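Local coordinates for pyridoxamine 5-phosphate-dependent dehydrase (Escherichia coli, PDB 3B8X), which removes the C3'-hydroxyl of GDP-4-keto-6-deoxy-D-mannose in a pyridoxal phosphate-dependent step of L-colitose biosynthesis for the O-antigen, at residues K50-V55 / G197-T202; M54-S59 / Y249-L254; L159-E164 / M181-S186. The protein carries 1 engineered substitution. One frame throughout, in Å; residues are numbered along the deposited sequence. Where two conformers were deposited one is given.

Contact 1 of 3, residues K50-V55 / G197-T202; sequences KYAVMV and GGCIVT
Val55 and Ile200 meet on one face of an antiparallel strand pair, their side chains crossing at about a right angle. The pair is 51-55 with 198-202, at one edge of the large mixed sheet of this aspartate aminotransferase-type fold. Val55 CG1 and Ile200 CD1 are 3.7 Å apart. Ile200 has CG1 anti to its carbonyl carbon, and a chi2 of 105°, off the usual staggered values, then carries CD1 past Val53 O to the valine methyl. The other methyl of Val55, CG2, lies over the backbone of Gly198, 3.7 Å from Gly198 C. Gly198 has no side chain, and Val55 CG2 packs directly on its backbone. Val53 shares this face. Helix 205-214 and helix 58-68 pack on it through Leu211 and Ala61.

Ala52, Met54, Cys199 and Val201 point to the other face, where Phe43 and Ala44 of helix 34-47 lie. Met54 is extended and runs beside the Gly198 carbonyl, with CG 3.4 Å from Gly198 O.

From Ala52 to Val55 the backbones pair regularly. Val53 and Ile200 form one hydrogen-bonded pair, Val55 and Gly198 the next. The exception is at the far end, where Lys50 and Tyr51 both face Thr202, a classic beta bulge. There Lys50 CB sits over one face of the Tyr51 ring, offset toward its rim. The ring also stacks with Tyr208. Thr202 OG1 bonds to Leu180 O and Asp204 N. Thr202 O accepts from Tyr51 N at 2.8 Å and lies at the edge of the tyrosine ring, 3.4 Å from Tyr51 CD1.

Contact 2 of 3, residues M54-S59 / Y249-L254; sequences MVSSGS and YNVRPL. With G4M ([(2R,3S,4R,5R)-5-(2-amino-6-oxo-1,6-dihydro-9H-purin-9-yl)-3,4-dihydroxytetrahydrofuran-2-yl]methyl (2R,3S,4S,5S,6R)-3,4-dihydroxy-5-[({3-hydroxy-2-methyl-5-[(phosphonooxy)methyl]pyridin-4-yl}methyl)amino]-6-methyltetrahydro-2H-pyran-2-yl dihydrogen diphosphate), chain O.
Ser56 N donates to Val251 O at 2.8 Å, and this one hydrogen bond joins the two segments. The bond is bent, 140° at the hydrogen, and the donor stands above the carbonyl plane. Segment 54-59 is the turn from strand 51-55 into helix 58-68, the phosphate-binding helix start of the cofactor site.

Apolar groups lie around the bond. The Pro253 ring packs against the Met54 side chain at the strand end, CG to CG 3.6 Å. It also touches Met54 SD. Val55 and Val251 lie side by side and point the same way, with Val55 CG1 4.0 Å from Val251 CG2. Ser56 CB rests against the carbonyls of Val251 and Arg252, while Ser56 OG bonds to Thr60 OG1.

Farther out, Asn250 OD1 accepts a nearly straight bond from Arg252 N, closing an Asx turn that shapes the loop. Asn250 ND2 and Arg252 NE both bind Glu196 of the second subunit, and Asn250 ND2 also bonds to the phosphate of another G4M molecule.

Beyond Ser56, the chain turns to the cofactor phosphate. Ser57 is the N-cap of helix 58-68. Gly58 N gives a bond to G4M OP2 at 2.8 Å. Ser59 grips the neighbouring oxygen twice: Ser59 N lies 2.9 Å from G4M OP1, and Ser59 OG donates to OP1 at 2.5 Å.

Contact 3 of 3, residues L159-E164 / M181-S186; sequences LEDNCE and MGTFSS. With G4M ([(2R,3S,4R,5R)-5-(2-amino-6-oxo-1,6-dihydro-9H-purin-9-yl)-3,4-dihydroxytetrahydrofuran-2-yl]methyl (2R,3S,4S,5S,6R)-3,4-dihydroxy-5-[({3-hydroxy-2-methyl-5-[(phosphonooxy)methyl]pyridin-4-yl}methyl)amino]-6-methyltetrahydro-2H-pyran-2-yl dihydrogen diphosphate), chain O.
Asp161 and Thr183 cross on one face of two parallel neighbouring strands, 157-161 and 181-185. Thr183 turns OG1 between its backbone N and carbonyl carbon (chi1 58°). This brings OG1 to 3.2 Å from Asp161 CA, and it bonds to Asn62 OD1. Asp161 swings CG opposite its own N (chi1 167°), which carries the carboxylate out to the pyridine ring of G4M. Asp161 OD2 lies 2.7 Å from G4M N1L; it is hydrogen-bonded to Thr93 OG1 and Asn62 ND2. Asp161 OD1 is met nearly along its C-O axis by Cys163 N at 3.0 Å. That bond closes an Asx turn and helps fix the rotation of the carboxylate.

Farther back on this face, Leu159 and Met181 lie side by side, with Leu159 CD2 3.9 Å from Met181 CB. Met65 of helix 58-68 packs on both.

Glu160 points to the other face, and its carboxylate takes bonds from the backbone N of Gly176 and Phe178. Asn162 and Phe184 run alongside each other there. Asn162 ND2 is 3.4 Å from Phe184 CE2, and the amide stands almost perpendicular to the ring (89°).

The backbone ladder includes Glu160 N to Met181 O at 3.0 Å and Thr183 N to Glu160 O. A water bridges Asn162 O and Ser185 N.

At the strand ends, Cys163 SG lies beside the Phe184 carbonyl carbon, and Cys163 CB faces the pyridine ring. Ser185 OG donates to G4M OP2 at 2.7 Å. Glu164 OE2 accepts a bond from G4M O3L, modelled so short that its exact length is doubtful. An aspartate at the pyridine nitrogen and a phosphate-binding serine are characteristic of the cofactor site in aspartate aminotransferase-type PLP enzymes.

All three contacts are largely buried. Contacts 1 and 3 belong to the same mixed sheet and are joined by strands 181-185 and 198-202, which are neighbours in it. Contact 3 lies near the centre of the chain and pairs parallel strands. Contact 1 is nearer the sheet edge and pairs antiparallel ones. Contact 2 begins on strand 51-55, shared with contact 1, but holds a loop that reaches the second subunit. Their chemistry differs accordingly. Contact 1 joins backbone hydrogen bonds with apolar side chains that pack against helices on both faces. Contact 2 supplies backbone and serine donors to the phosphate. Contact 3 adds acidic groups at the pyridine end and another serine. Gly58 of contact 2 packs on Cys163 and Ser185 of contact 3.

Contact 1 of 3, residues K50-V55 / G197-T202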
loop_
_atom_site.group_PDB
_atom_site.type_symbol
_atom_site.label_atom_id
_atom_site.label_comp_id
_atom_site.label_asym_id
_atom_site.label_seq_id
_atom_site.Cartn_x
_atom_site.Cartn_y
_atom_site.Cartn_z
ATOM N N LYS B 50 -12.099 -0.130 20.675
ATOM C CA LYS B 50 -12.754 -1.423 20.587
ATOM C C LYS B 50 -12.072 -2.252 19.530
ATOM O O LYS B 50 -12.004 -3.470 19.642
ATOM C CB LYS B 50 -14.232 -1.325 20.227
ATOM C CG LYS B 50 -14.983 -0.267 21.037
ATOM C CD LYS B 50 -16.415 -0.060 20.550
ATOM C CE LYS B 50 -17.432 -0.719 21.479
ATOM N NZ LYS B 50 -17.939 -2.031 20.951
ATOM N N TYR B 51 -11.600 -1.596 18.477
ATOM C CA TYR B 51 -11.047 -2.344 17.377
ATOM C C TYR B 51 -9.721 -1.822 16.912
ATOM O O TYR B 51 -9.430 -0.637 17.044
ATOM C CB TYR B 51 -11.983 -2.177 16.192
ATOM C CG TYR B 51 -13.382 -2.564 16.478
ATOM C CD1 TYR B 51 -14.367 -1.604 16.621
ATOM C CD2 TYR B 51 -13.737 -3.903 16.532
ATOM C CE1 TYR B 51 -15.668 -1.972 16.873
ATOM C CE2 TYR B 51 -15.035 -4.277 16.737
ATOM C CZ TYR B 51 -15.987 -3.303 16.913
ATOM O OH TYR B 51 -17.277 -3.689 17.125
ATOM N N ALA B 52 -8.987 -2.699 16.240
ATOM C CA ALA B 52 -7.706 -2.343 15.633
ATOM C C ALA B 52 -7.558 -3.108 14.311
ATOM O O ALA B 52 -7.954 -4.287 14.223
ATOM C CB ALA B 52 -6.553 -2.689 16.578
ATOM N N VAL B 53 -7.075 -2.416 13.275
ATOM C CA VAL B 53 -6.831 -3.037 11.959
ATOM C C VAL B 53 -5.410 -2.713 11.550
ATOM O O VAL B 53 -5.127 -1.573 11.235
ATOM C CB VAL B 53 -7.720 -2.558 10.811
ATOM C CG1 VAL B 53 -7.310 -3.283 9.534
ATOM C CG2 VAL B 53 -9.227 -2.826 11.065
ATOM N N MET B 54 -4.549 -3.724 11.513
ATOM C CA MET B 54 -3.155 -3.557 11.093
ATOM C C MET B 54 -2.996 -3.518 9.579
ATOM O O MET B 54 -3.648 -4.272 8.875
ATOM C CB MET B 54 -2.314 -4.702 11.573
ATOM C CG MET B 54 -0.789 -4.415 11.408
ATOM S SD MET B 54 0.184 -5.887 11.864
ATOM C CE MET B 54 1.871 -5.257 12.043
ATOM N N VAL B 55 -2.152 -2.626 9.095
ATOM C CA VAL B 55 -1.972 -2.450 7.660
ATOM C C VAL B 55 -0.503 -2.316 7.352
ATOM O O VAL B 55 0.351 -2.317 8.233
ATOM C CB VAL B 55 -2.752 -1.229 7.075
ATOM C CG1 VAL B 55 -4.264 -1.530 7.076
ATOM C CG2 VAL B 55 -2.475 0.010 7.867
ATOM N N GLY B 197 4.828 -0.923 9.089
ATOM C CA GLY B 197 3.575 -1.359 9.675
ATOM C C GLY B 197 2.763 -0.121 10.039
ATOM O O GLY B 197 3.338 0.916 10.359
ATOM N N GLY B 198 1.440 -0.285 10.043
ATOM C CA GLY B 198 0.551 0.785 10.446
ATOM C C GLY B 198 -0.676 0.141 11.108
ATOM O O GLY B 198 -0.808 -1.066 11.112
ATOM N N CYS B 199 -1.550 0.951 11.690
ATOM C CA CYS B 199 -2.741 0.418 12.328
ATOM C C CYS B 199 -3.775 1.517 12.394
ATOM O O CYS B 199 -3.423 2.677 12.589
ATOM C CB CYS B 199 -2.403 0.010 13.753
ATOM S SG CYS B 199 -3.422 -1.344 14.389
ATOM N N ILE B 200 -5.034 1.133 12.251
ATOM C CA ILE B 200 -6.140 2.082 12.373
ATOM C C ILE B 200 -6.941 1.522 13.525
ATOM O O ILE B 200 -7.226 0.336 13.554
ATOM C CB ILE B 200 -7.093 2.128 11.140
ATOM C CG1 ILE B 200 -6.274 2.360 9.856
ATOM C CG2 ILE B 200 -8.095 3.299 11.319
ATOM C CD1 ILE B 200 -6.127 1.078 8.990
ATOM N N VAL B 201 -7.326 2.389 14.453
ATOM C CA VAL B 201 -8.137 1.976 15.580
ATOM C C VAL B 201 -9.451 2.784 15.503
ATOM O O VAL B 201 -9.485 3.897 14.970
ATOM C CB VAL B 201 -7.418 2.211 16.955
ATOM C CG1 VAL B 201 -6.015 1.625 16.935
ATOM C CG2 VAL B 201 -7.377 3.688 17.292
ATOM N N THR B 202 -10.519 2.177 16.015
ATOM C CA THR B 202 -11.842 2.786 16.047
ATOM C C THR B 202 -12.710 2.032 17.043
ATOM O O THR B 202 -12.327 0.961 17.576
ATOM C CB THR B 202 -12.483 2.894 14.639
ATOM O OG1 THR B 202 -13.768 3.523 14.705
ATOM C CG2 THR B 202 -12.601 1.515 13.993
#

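Contact 2 of 3, residues M54-S59 / Y249-L254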
loop_
_atom_site.group_PDB
_atom_site.type_symbol
_atom_site.label_atom_id
_atom_site.label_comp_id
_atom_site.label_asym_id
_atom_site.label_seq_id
_atom_site.Cartn_x
_atom_site.Cartn_y
_atom_site.Cartn_z
ATOM N N MET B 54 -4.549 -3.724 11.513
ATOM C CA MET B 54 -3.155 -3.557 11.093
ATOM C C MET B 54 -2.996 -3.518 9.579
ATOM O O MET B 54 -3.648 -4.272 8.875
ATOM C CB MET B 54 -2.314 -4.702 11.573
ATOM C CG MET B 54 -0.789 -4.415 11.408
ATOM S SD MET B 54 0.184 -5.887 11.864
ATOM C CE MET B 54 1.871 -5.257 12.043
ATOM N N VAL B 55 -2.152 -2.626 9.095
ATOM C CA VAL B 55 -1.972 -2.450 7.660
ATOM C C VAL B 55 -0.503 -2.316 7.352
ATOM O O VAL B 55 0.351 -2.317 8.233
ATOM C CB VAL B 55 -2.752 -1.229 7.075
ATOM C CG1 VAL B 55 -4.264 -1.530 7.076
ATOM C CG2 VAL B 55 -2.475 0.010 7.867
ATOM N N SER B 56 -0.201 -2.262 6.077
ATOM C CA SER B 56 1.183 -2.236 5.673
ATOM C C SER B 56 2.053 -1.097 6.201
ATOM O O SER B 56 3.248 -1.291 6.293
ATOM C CB SER B 56 1.256 -2.398 4.149
ATOM O OG SER B 56 0.782 -1.220 3.477
ATOM N N SER B 57 1.515 0.091 6.488
ATOM C CA SER B 57 2.339 1.214 6.997
ATOM C C SER B 57 1.391 2.263 7.575
ATOM O O SER B 57 0.163 2.146 7.440
ATOM C CB SER B 57 3.204 1.871 5.902
ATOM O OG SER B 57 2.364 2.397 4.885
ATOM N N GLY B 58 1.950 3.233 8.286
ATOM C CA GLY B 58 1.119 4.297 8.835
ATOM C C GLY B 58 0.542 5.114 7.650
ATOM O O GLY B 58 -0.516 5.720 7.772
ATOM N N SER B 59 1.228 5.125 6.507
ATOM C CA SER B 59 0.699 5.838 5.330
ATOM C C SER B 59 -0.545 5.136 4.776
ATOM O O SER B 59 -1.529 5.783 4.447
ATOM C CB SER B 59 1.757 5.983 4.213
ATOM O OG SER B 59 2.919 6.678 4.657
ATOM N N TYR B 249 -7.982 -1.811 -1.546
ATOM C CA TYR B 249 -6.575 -1.974 -1.931
ATOM C C TYR B 249 -6.128 -3.298 -1.395
ATOM O O TYR B 249 -6.871 -4.008 -0.740
ATOM C CB TYR B 249 -5.747 -0.910 -1.135
ATOM C CG TYR B 249 -6.138 0.528 -1.465
ATOM C CD1 TYR B 249 -7.139 1.201 -0.733
ATOM C CD2 TYR B 249 -5.555 1.191 -2.556
ATOM C CE1 TYR B 249 -7.553 2.506 -1.116
ATOM C CE2 TYR B 249 -5.989 2.491 -2.967
ATOM C CZ TYR B 249 -6.972 3.165 -2.218
ATOM O OH TYR B 249 -7.371 4.467 -2.568
ATOM N N ASN B 250 -4.879 -3.624 -1.668
ATOM C CA ASN B 250 -4.273 -4.716 -0.928
ATOM C C ASN B 250 -3.167 -3.975 -0.156
ATOM O O ASN B 250 -2.133 -3.596 -0.743
ATOM C CB ASN B 250 -3.613 -5.775 -1.792
ATOM C CG ASN B 250 -2.690 -6.692 -0.978
ATOM O OD1 ASN B 250 -2.499 -6.470 0.222
ATOM N ND2 ASN B 250 -2.093 -7.714 -1.631
ATOM N N VAL B 251 -3.408 -3.691 1.125
ATOM C CA VAL B 251 -2.410 -3.086 2.018
ATOM C C VAL B 251 -2.251 -3.945 3.278
ATOM O O VAL B 251 -2.118 -3.464 4.393
ATOM C CB VAL B 251 -2.719 -1.627 2.387
ATOM C CG1 VAL B 251 -2.687 -0.787 1.082
ATOM C CG2 VAL B 251 -4.083 -1.558 3.062
ATOM N N ARG B 252 -2.323 -5.247 3.082
ATOM C CA ARG B 252 -2.184 -6.153 4.185
ATOM C C ARG B 252 -0.743 -6.092 4.720
ATOM O O ARG B 252 0.186 -5.816 3.956
ATOM C CB ARG B 252 -2.468 -7.576 3.673
ATOM C CG ARG B 252 -3.904 -7.856 3.297
ATOM C CD ARG B 252 -4.023 -9.320 2.949
ATOM N NE ARG B 252 -3.216 -9.756 1.810
ATOM C CZ ARG B 252 -3.592 -10.707 0.959
ATOM N NH1 ARG B 252 -4.754 -11.333 1.136
ATOM N NH2 ARG B 252 -2.805 -11.041 -0.063
ATOM N N PRO B 253 -0.551 -6.318 6.025
ATOM C CA PRO B 253 0.800 -6.342 6.569
ATOM C C PRO B 253 1.218 -7.795 6.453
ATOM O O PRO B 253 0.383 -8.664 6.209
ATOM C CB PRO B 253 0.600 -6.059 8.087
ATOM C CG PRO B 253 -0.863 -6.421 8.389
ATOM C CD PRO B 253 -1.589 -6.542 7.059
ATOM N N LEU B 254 2.481 -8.077 6.753
ATOM C CA LEU B 254 2.977 -9.458 6.709
ATOM C C LEU B 254 2.737 -10.148 8.042
ATOM O O LEU B 254 2.703 -9.492 9.084
ATOM C CB LEU B 254 4.464 -9.467 6.400
ATOM C CG LEU B 254 4.739 -9.035 4.952
ATOM C CD1 LEU B 254 6.218 -8.970 4.704
ATOM C CD2 LEU B 254 4.040 -9.961 3.993
HETATM O OP3 G4M O . 6.236 5.877 7.707
HETATM P PL G4M O . 4.726 5.398 7.768
HETATM O OP1 G4M O . 4.088 5.137 6.299
HETATM O OP2 G4M O . 4.644 4.043 8.628
HETATM O OP4 G4M O . 3.862 6.494 8.608
HETATM C C5B G4M O . 3.645 7.599 7.778
HETATM C C5L G4M O . 3.383 8.763 8.655
HETATM C C6L G4M O . 2.085 9.239 8.778
HETATM N N1L G4M O . 1.850 10.308 9.505
HETATM C C2L G4M O . 2.788 10.971 10.145
HETATM C C2A G4M O . 2.447 12.225 10.915
HETATM C C3L G4M O . 4.116 10.552 10.123
HETATM O O3L G4M O . 5.042 11.315 10.743
HETATM C C4L G4M O . 4.423 9.375 9.369
HETATM C C4A G4M O . 5.732 8.884 9.265
HETATM N N4A G4M O . 6.711 9.555 9.794
HETATM C C4G G4M O . 8.015 8.996 9.778
HETATM C C5G G4M O . 9.078 10.064 9.670
HETATM C C6G G4M O . 8.851 11.159 10.713
HETATM O O5G G4M O . 10.249 9.344 10.042
HETATM C C3G G4M O . 8.214 8.047 8.584
HETATM O O3G G4M O . 8.171 6.715 9.083
HETATM C C2G G4M O . 9.618 8.285 7.957
HETATM O O2G G4M O . 10.009 7.207 7.101
HETATM C C1G G4M O . 10.667 8.435 9.034
HETATM O O1G G4M O . 11.758 9.106 8.417
HETATM P P2 G4M O . 13.243 8.693 8.810
HETATM O O3P G4M O . 13.387 8.618 10.418
HETATM O O4P G4M O . 14.221 9.898 8.341
HETATM O OPP G4M O . 13.431 7.277 8.061
HETATM P P G4M O . 14.952 6.757 8.051
HETATM O O1P G4M O . 16.119 7.725 7.488
HETATM O O2P G4M O . 14.794 5.501 7.086
HETATM O "O5'" G4M O . 15.276 6.056 9.430
HETATM C "C5'" G4M O . 15.832 6.972 10.351
HETATM C "C4'" G4M O . 17.100 6.342 10.903
HETATM O "O4'" G4M O . 16.866 4.927 11.166
HETATM C "C3'" G4M O . 18.227 6.406 9.846
HETATM O "O3'" G4M O . 19.446 6.524 10.566
HETATM C "C2'" G4M O . 18.112 5.047 9.123
HETATM O "O2'" G4M O . 19.409 4.671 8.645
HETATM C "C1'" G4M O . 17.728 4.157 10.297
HETATM N N9 G4M O . 17.046 2.938 9.850
HETATM C C8 G4M O . 15.829 2.885 9.248
HETATM N N7 G4M O . 15.535 1.616 9.038
HETATM C C4 G4M O . 17.510 1.660 10.035
HETATM C C5 G4M O . 16.527 0.791 9.508
HETATM C C6 G4M O . 16.741 -0.632 9.580
HETATM O O6 G4M O . 15.943 -1.455 9.159
HETATM N N3 G4M O . 18.625 1.156 10.571
HETATM C C2 G4M O . 18.815 -0.153 10.611
HETATM N N1 G4M O . 17.899 -1.055 10.131
HETATM N N2 G4M O . 19.968 -0.638 11.145
#

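Contact 3 of 3, residues L159-E164 / M181-S186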
loop_
_atom_site.group_PDB
_atom_site.type_symbol
_atom_site.label_atom_id
_atom_site.label_comp_id
_atom_site.label_asym_id
_atom_site.label_seq_id
_atom_site.Cartn_x
_atom_site.Cartn_y
_atom_site.Cartn_z
ATOM N N LEU B 159 -10.620 13.122 13.333
ATOM C CA LEU B 159 -9.717 12.005 13.007
ATOM C C LEU B 159 -8.396 12.331 13.644
ATOM O O LEU B 159 -8.127 13.492 13.797
ATOM C CB LEU B 159 -9.470 11.983 11.519
ATOM C CG LEU B 159 -10.811 11.678 10.836
ATOM C CD1 LEU B 159 -10.686 11.855 9.337
ATOM C CD2 LEU B 159 -11.317 10.298 11.255
ATOM N N GLU B 160 -7.548 11.354 13.960
ATOM C CA GLU B 160 -6.221 11.694 14.473
ATOM C C GLU B 160 -5.237 10.928 13.631
ATOM O O GLU B 160 -5.462 9.756 13.327
ATOM C CB GLU B 160 -6.006 11.122 15.871
ATOM C CG GLU B 160 -6.566 11.945 17.015
ATOM C CD GLU B 160 -6.434 11.211 18.339
ATOM O OE1 GLU B 160 -5.379 11.319 19.002
ATOM O OE2 GLU B 160 -7.362 10.458 18.706
ATOM N N ASP B 161 -4.152 11.578 13.247
ATOM C CA ASP B 161 -3.074 10.871 12.588
ATOM C C ASP B 161 -2.138 10.757 13.806
ATOM O O ASP B 161 -1.629 11.769 14.274
ATOM C CB ASP B 161 -2.438 11.704 11.455
ATOM C CG ASP B 161 -1.094 11.100 10.965
ATOM O OD1 ASP B 161 -0.540 10.308 11.757
ATOM O OD2 ASP B 161 -0.615 11.402 9.819
ATOM N N ASN B 162 -2.048 9.568 14.397
ATOM C CA ASN B 162 -1.193 9.343 15.542
ATOM C C ASN B 162 0.099 8.561 15.252
ATOM O O ASN B 162 0.685 7.956 16.142
ATOM C CB ASN B 162 -1.917 8.613 16.673
ATOM C CG ASN B 162 -1.320 8.961 18.074
ATOM O OD1 ASN B 162 -1.008 10.119 18.371
ATOM N ND2 ASN B 162 -1.176 7.959 18.926
ATOM N N CYS B 163 0.618 8.728 14.053
ATOM C CA CYS B 163 1.809 8.024 13.670
ATOM C C CYS B 163 3.086 8.484 14.372
ATOM O O CYS B 163 4.079 7.749 14.325
ATOM C CB CYS B 163 1.931 8.060 12.133
ATOM S SG CYS B 163 0.656 7.079 11.272
ATOM N N GLU B 164 3.090 9.657 15.013
ATOM C CA GLU B 164 4.308 10.112 15.677
ATOM C C GLU B 164 4.131 10.095 17.166
ATOM O O GLU B 164 5.080 10.384 17.891
ATOM C CB GLU B 164 4.730 11.532 15.257
ATOM C CG GLU B 164 4.878 11.663 13.742
ATOM C CD GLU B 164 5.227 13.061 13.269
ATOM O OE1 GLU B 164 5.443 13.958 14.108
ATOM O OE2 GLU B 164 5.257 13.275 12.032
ATOM N N MET B 181 -11.557 7.768 14.221
ATOM C CA MET B 181 -10.442 6.878 13.840
ATOM C C MET B 181 -9.132 7.476 14.285
ATOM O O MET B 181 -8.990 8.711 14.359
ATOM C CB MET B 181 -10.366 6.654 12.330
ATOM C CG MET B 181 -11.231 5.462 11.897
ATOM S SD MET B 181 -11.307 5.214 10.126
ATOM C CE MET B 181 -12.345 6.545 9.656
ATOM N N GLY B 182 -8.143 6.603 14.467
ATOM C CA GLY B 182 -6.818 7.012 14.827
ATOM C C GLY B 182 -5.788 6.142 14.126
ATOM O O GLY B 182 -5.886 4.918 14.128
ATOM N N THR B 183 -4.750 6.766 13.591
ATOM C CA THR B 183 -3.725 5.973 12.901
ATOM C C THR B 183 -2.410 5.887 13.655
ATOM O O THR B 183 -2.042 6.821 14.356
ATOM C CB THR B 183 -3.486 6.460 11.451
ATOM O OG1 THR B 183 -3.086 7.850 11.440
ATOM C CG2 THR B 183 -4.721 6.231 10.552
ATOM N N PHE B 184 -1.717 4.757 13.521
ATOM C CA PHE B 184 -0.400 4.586 14.122
ATOM C C PHE B 184 0.567 4.019 13.083
ATOM O O PHE B 184 0.147 3.461 12.053
ATOM C CB PHE B 184 -0.413 3.633 15.319
ATOM C CG PHE B 184 -1.311 4.046 16.416
ATOM C CD1 PHE B 184 -2.677 4.042 16.222
ATOM C CD2 PHE B 184 -0.806 4.301 17.685
ATOM C CE1 PHE B 184 -3.542 4.352 17.243
ATOM C CE2 PHE B 184 -1.696 4.587 18.754
ATOM C CZ PHE B 184 -3.064 4.642 18.512
ATOM N N SER B 185 1.857 4.192 13.336
ATOM C CA SER B 185 2.886 3.633 12.457
ATOM C C SER B 185 3.814 2.789 13.306
ATOM O O SER B 185 4.080 3.101 14.474
ATOM C CB SER B 185 3.730 4.733 11.794
ATOM O OG SER B 185 4.980 4.232 11.282
ATOM N N SER B 186 4.314 1.704 12.726
ATOM C CA SER B 186 5.326 0.902 13.430
ATOM C C SER B 186 6.580 0.814 12.538
ATOM O O SER B 186 7.185 -0.265 12.375
ATOM C CB SER B 186 4.805 -0.477 13.897
ATOM O OG SER B 186 4.051 -1.142 12.897
HETATM O OP3 G4M O . 6.236 5.877 7.707
HETATM P PL G4M O . 4.726 5.398 7.768
HETATM O OP1 G4M O . 4.088 5.137 6.299
HETATM O OP2 G4M O . 4.644 4.043 8.628
HETATM O OP4 G4M O . 3.862 6.494 8.608
HETATM C C5B G4M O . 3.645 7.599 7.778
HETATM C C5L G4M O . 3.383 8.763 8.655
HETATM C C6L G4M O . 2.085 9.239 8.778
HETATM N N1L G4M O . 1.850 10.308 9.505
HETATM C C2L G4M O . 2.788 10.971 10.145
HETATM C C2A G4M O . 2.447 12.225 10.915
HETATM C C3L G4M O . 4.116 10.552 10.123
HETATM O O3L G4M O . 5.042 11.315 10.743
HETATM C C4L G4M O . 4.423 9.375 9.369
HETATM C C4A G4M O . 5.732 8.884 9.265
HETATM N N4A G4M O . 6.711 9.555 9.794
HETATM C C4G G4M O . 8.015 8.996 9.778
HETATM C C5G G4M O . 9.078 10.064 9.670
HETATM C C6G G4M O . 8.851 11.159 10.713
HETATM O O5G G4M O . 10.249 9.344 10.042
HETATM C C3G G4M O . 8.214 8.047 8.584
HETATM O O3G G4M O . 8.171 6.715 9.083
HETATM C C2G G4M O . 9.618 8.285 7.957
HETATM O O2G G4M O . 10.009 7.207 7.101
HETATM C C1G G4M O . 10.667 8.435 9.034
HETATM O O1G G4M O . 11.758 9.106 8.417
HETATM P P2 G4M O . 13.243 8.693 8.810
HETATM O O3P G4M O . 13.387 8.618 10.418
HETATM O O4P G4M O . 14.221 9.898 8.341
HETATM O OPP G4M O . 13.431 7.277 8.061
HETATM P P G4M O . 14.952 6.757 8.051
HETATM O O1P G4M O . 16.119 7.725 7.488
HETATM O O2P G4M O . 14.794 5.501 7.086
HETATM O "O5'" G4M O . 15.276 6.056 9.430
HETATM C "C5'" G4M O . 15.832 6.972 10.351
HETATM C "C4'" G4M O . 17.100 6.342 10.903
HETATM O "O4'" G4M O . 16.866 4.927 11.166
HETATM C "C3'" G4M O . 18.227 6.406 9.846
HETATM O "O3'" G4M O . 19.446 6.524 10.566
HETATM C "C2'" G4M O . 18.112 5.047 9.123
HETATM O "O2'" G4M O . 19.409 4.671 8.645
HETATM C "C1'" G4M O . 17.728 4.157 10.297
HETATM N N9 G4M O . 17.046 2.938 9.850
HETATM C C8 G4M O . 15.829 2.885 9.248
HETATM N N7 G4M O . 15.535 1.616 9.038
HETATM C C4 G4M O . 17.510 1.660 10.035
HETATM C C5 G4M O . 16.527 0.791 9.508
HETATM C C6 G4M O . 16.741 -0.632 9.580
HETATM O O6 G4M O . 15.943 -1.455 9.159
HETATM N N3 G4M O . 18.625 1.156 10.571
HETATM C C2 G4M O . 18.815 -0.153 10.611
HETATM N N1 G4M O . 17.899 -1.055 10.131
HETATM N N2 G4M O . 19.968 -0.638 11.145
HETATM O O HOH W 1 2.205 5.481 15.918
#